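Tumor necrosis factor receptor superfamily member 11B (Mus musculus, PDB 4E4D) acts as a decoy receptor that captures the cytokine RANKL and thereby restrains the formation and activation of osteoclasts. Local coordinates at residues Gly89-Ile94 and Leu98-Cys103. Residues are numbered along the deposited sequence; the frame is centred on the assembly and turned at random.
Sequences GRYLEI and LKHRSC
With CG beside the backbone N (chi1 near -60°) and extended chains beyond, Arg90 and Lys99 run side by side in the same direction, Lys99 CG lying over one face of the Arg90 guanidinium, 3.5 Å from Arg90 NH1. Tyr91 instead holds CG between its backbone N and carbonyl carbon (chi1 74°), turning the CD1-CE1 side of the ring toward Leu98 and Lys99: its edge meets Lys99 O in plane, and Tyr91 CE1 packs on Leu98 CB at 4.0 Å. Beyond the backbone bond from Tyr91 N to Leu98 O (3.0 Å), His100 N donates to Gly89 O at 3.2 Å, prolonging the pairing past the last strand residue. The His100 imidazole has Arg90 CA over one face and lies nearly parallel to the Tyr91 ring, but is slid so far that the two barely overlap. Replacing His100 by an alanine is likely to keep the backbone bond but leave Arg90 CA without its ring cover. Arg90 NH1 is hydrogen-bonded to Cys97 O, and Arg90 NH2 forms a salt bridge with an acidic side chain of another protein's chain. The contact builds the antiparallel hairpin of strands 90-93 and 96-99 in the third TNFR cysteine-rich repeat, where Tyr91 and His100 touch Asn118, just before strand 120-123.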
loop_
_atom_site.group_PDB
_atom_site.type_symbol
_atom_site.label_atom_id
_atom_site.label_comp_id
_atom_site.label_asym_id
_atom_site.label_seq_id
_atom_site.Cartn_x
_atom_site.Cartn_y
_atom_site.Cartn_z
ATOM N N GLY B 89 -12.197 -21.957 -22.647
ATOM C CA GLY B 89 -11.680 -22.790 -21.580
ATOM C C GLY B 89 -11.096 -21.988 -20.432
ATOM O O GLY B 89 -10.482 -22.551 -19.526
ATOM N N ARG B 90 -11.289 -20.672 -20.464
ATOM C CA ARG B 90 -10.763 -19.798 -19.420
ATOM C C ARG B 90 -11.818 -18.809 -18.936
ATOM O O ARG B 90 -12.842 -18.607 -19.588
ATOM C CB ARG B 90 -9.540 -19.036 -19.930
ATOM C CG ARG B 90 -8.374 -19.925 -20.310
ATOM C CD ARG B 90 -7.195 -19.116 -20.820
ATOM N NE ARG B 90 -6.052 -19.968 -21.132
ATOM C CZ ARG B 90 -5.161 -20.393 -20.239
ATOM N NH1 ARG B 90 -5.266 -20.050 -18.961
ATOM N NH2 ARG B 90 -4.159 -21.170 -20.627
ATOM N N TYR B 91 -11.556 -18.198 -17.785
ATOM C CA TYR B 91 -12.443 -17.185 -17.229
ATOM C C TYR B 91 -11.613 -16.130 -16.510
ATOM O O TYR B 91 -10.506 -16.410 -16.050
ATOM C CB TYR B 91 -13.436 -17.819 -16.257
ATOM C CG TYR B 91 -12.816 -18.221 -14.939
ATOM C CD1 TYR B 91 -11.995 -19.335 -14.847
ATOM C CD2 TYR B 91 -13.051 -17.484 -13.787
ATOM C CE1 TYR B 91 -11.425 -19.703 -13.645
ATOM C CE2 TYR B 91 -12.487 -17.845 -12.581
ATOM C CZ TYR B 91 -11.674 -18.955 -12.516
ATOM O OH TYR B 91 -11.110 -19.319 -11.317
ATOM N N LEU B 92 -12.148 -14.918 -16.411
ATOM C CA LEU B 92 -11.416 -13.816 -15.799
ATOM C C LEU B 92 -11.471 -13.883 -14.275
ATOM O O LEU B 92 -12.536 -13.745 -13.672
ATOM C CB LEU B 92 -11.967 -12.475 -16.285
ATOM C CG LEU B 92 -11.208 -11.238 -15.796
ATOM C CD1 LEU B 92 -9.757 -11.275 -16.257
ATOM C CD2 LEU B 92 -11.892 -9.966 -16.274
ATOM N N GLU B 93 -10.311 -14.101 -13.663
ATOM C CA GLU B 93 -10.187 -14.121 -12.212
ATOM C C GLU B 93 -9.201 -13.041 -11.774
ATOM O O GLU B 93 -7.990 -13.195 -11.927
ATOM C CB GLU B 93 -9.711 -15.496 -11.737
ATOM C CG GLU B 93 -9.544 -15.619 -10.230
ATOM C CD GLU B 93 -10.849 -15.449 -9.475
ATOM O OE1 GLU B 93 -10.808 -15.330 -8.233
ATOM O OE2 GLU B 93 -11.917 -15.440 -10.122
ATOM N N ILE B 94 -9.733 -11.949 -11.232
ATOM C CA ILE B 94 -8.923 -10.800 -10.828
ATOM C C ILE B 94 -8.175 -10.192 -12.021
ATOM O O ILE B 94 -8.716 -9.331 -12.715
ATOM C CB ILE B 94 -7.938 -11.153 -9.685
ATOM C CG1 ILE B 94 -8.697 -11.413 -8.382
ATOM C CG2 ILE B 94 -6.954 -10.020 -9.443
ATOM C CD1 ILE B 94 -9.360 -12.762 -8.305
ATOM N N LEU B 98 -7.678 -17.515 -15.997
ATOM C CA LEU B 98 -7.307 -18.837 -15.508
ATOM C C LEU B 98 -8.155 -19.917 -16.169
ATOM O O LEU B 98 -9.274 -19.656 -16.611
ATOM C CB LEU B 98 -7.480 -18.908 -13.991
ATOM C CG LEU B 98 -6.746 -17.836 -13.185
ATOM C CD1 LEU B 98 -6.934 -18.069 -11.695
ATOM C CD2 LEU B 98 -5.270 -17.805 -13.544
ATOM N N LYS B 99 -7.616 -21.129 -16.231
ATOM C CA LYS B 99 -8.346 -22.263 -16.779
ATOM C C LYS B 99 -9.470 -22.657 -15.831
ATOM O O LYS B 99 -9.385 -22.423 -14.625
ATOM C CB LYS B 99 -7.412 -23.455 -16.978
ATOM C CG LYS B 99 -6.236 -23.195 -17.902
ATOM C CD LYS B 99 -5.358 -24.433 -18.007
ATOM C CE LYS B 99 -4.123 -24.188 -18.856
ATOM N NZ LYS B 99 -3.267 -25.408 -18.939
ATOM N N HIS B 100 -10.522 -23.260 -16.375
ATOM C CA HIS B 100 -11.636 -23.718 -15.557
ATOM C C HIS B 100 -11.203 -24.871 -14.656
ATOM O O HIS B 100 -10.375 -25.697 -15.042
ATOM C CB HIS B 100 -12.806 -24.157 -16.437
ATOM C CG HIS B 100 -13.410 -23.046 -17.236
ATOM N ND1 HIS B 100 -13.297 -22.969 -18.608
ATOM C CD2 HIS B 100 -14.131 -21.964 -16.857
ATOM C CE1 HIS B 100 -13.925 -21.889 -19.040
ATOM N NE2 HIS B 100 -14.439 -21.261 -17.998
ATOM N N ARG B 101 -11.768 -24.919 -13.453
ATOM C CA ARG B 101 -11.430 -25.948 -12.477
ATOM C C ARG B 101 -11.548 -27.338 -13.091
ATOM O O ARG B 101 -12.368 -27.565 -13.982
ATOM C CB ARG B 101 -12.348 -25.841 -11.258
ATOM C CG ARG B 101 -12.019 -26.820 -10.141
ATOM C CD ARG B 101 -13.008 -26.719 -8.988
ATOM N NE ARG B 101 -13.026 -25.388 -8.382
ATOM C CZ ARG B 101 -13.852 -24.403 -8.729
ATOM N NH1 ARG B 101 -14.752 -24.572 -9.690
ATOM N NH2 ARG B 101 -13.779 -23.234 -8.108
ATOM N N SER B 102 -10.726 -28.264 -12.607
ATOM C CA SER B 102 -10.753 -29.644 -13.080
ATOM C C SER B 102 -11.166 -30.588 -11.957
ATOM O O SER B 102 -10.423 -30.785 -10.997
ATOM C CB SER B 102 -9.381 -30.046 -13.624
ATOM O OG SER B 102 -8.998 -29.213 -14.703
ATOM N N CYS B 103 -12.353 -31.169 -12.086
ATOM C CA CYS B 103 -12.871 -32.087 -11.079
ATOM C C CYS B 103 -11.931 -33.275 -10.889
ATOM O O CYS B 103 -11.555 -33.932 -11.861
ATOM C CB CYS B 103 -14.260 -32.589 -11.481
ATOM S SG CYS B 103 -15.518 -31.294 -11.592
#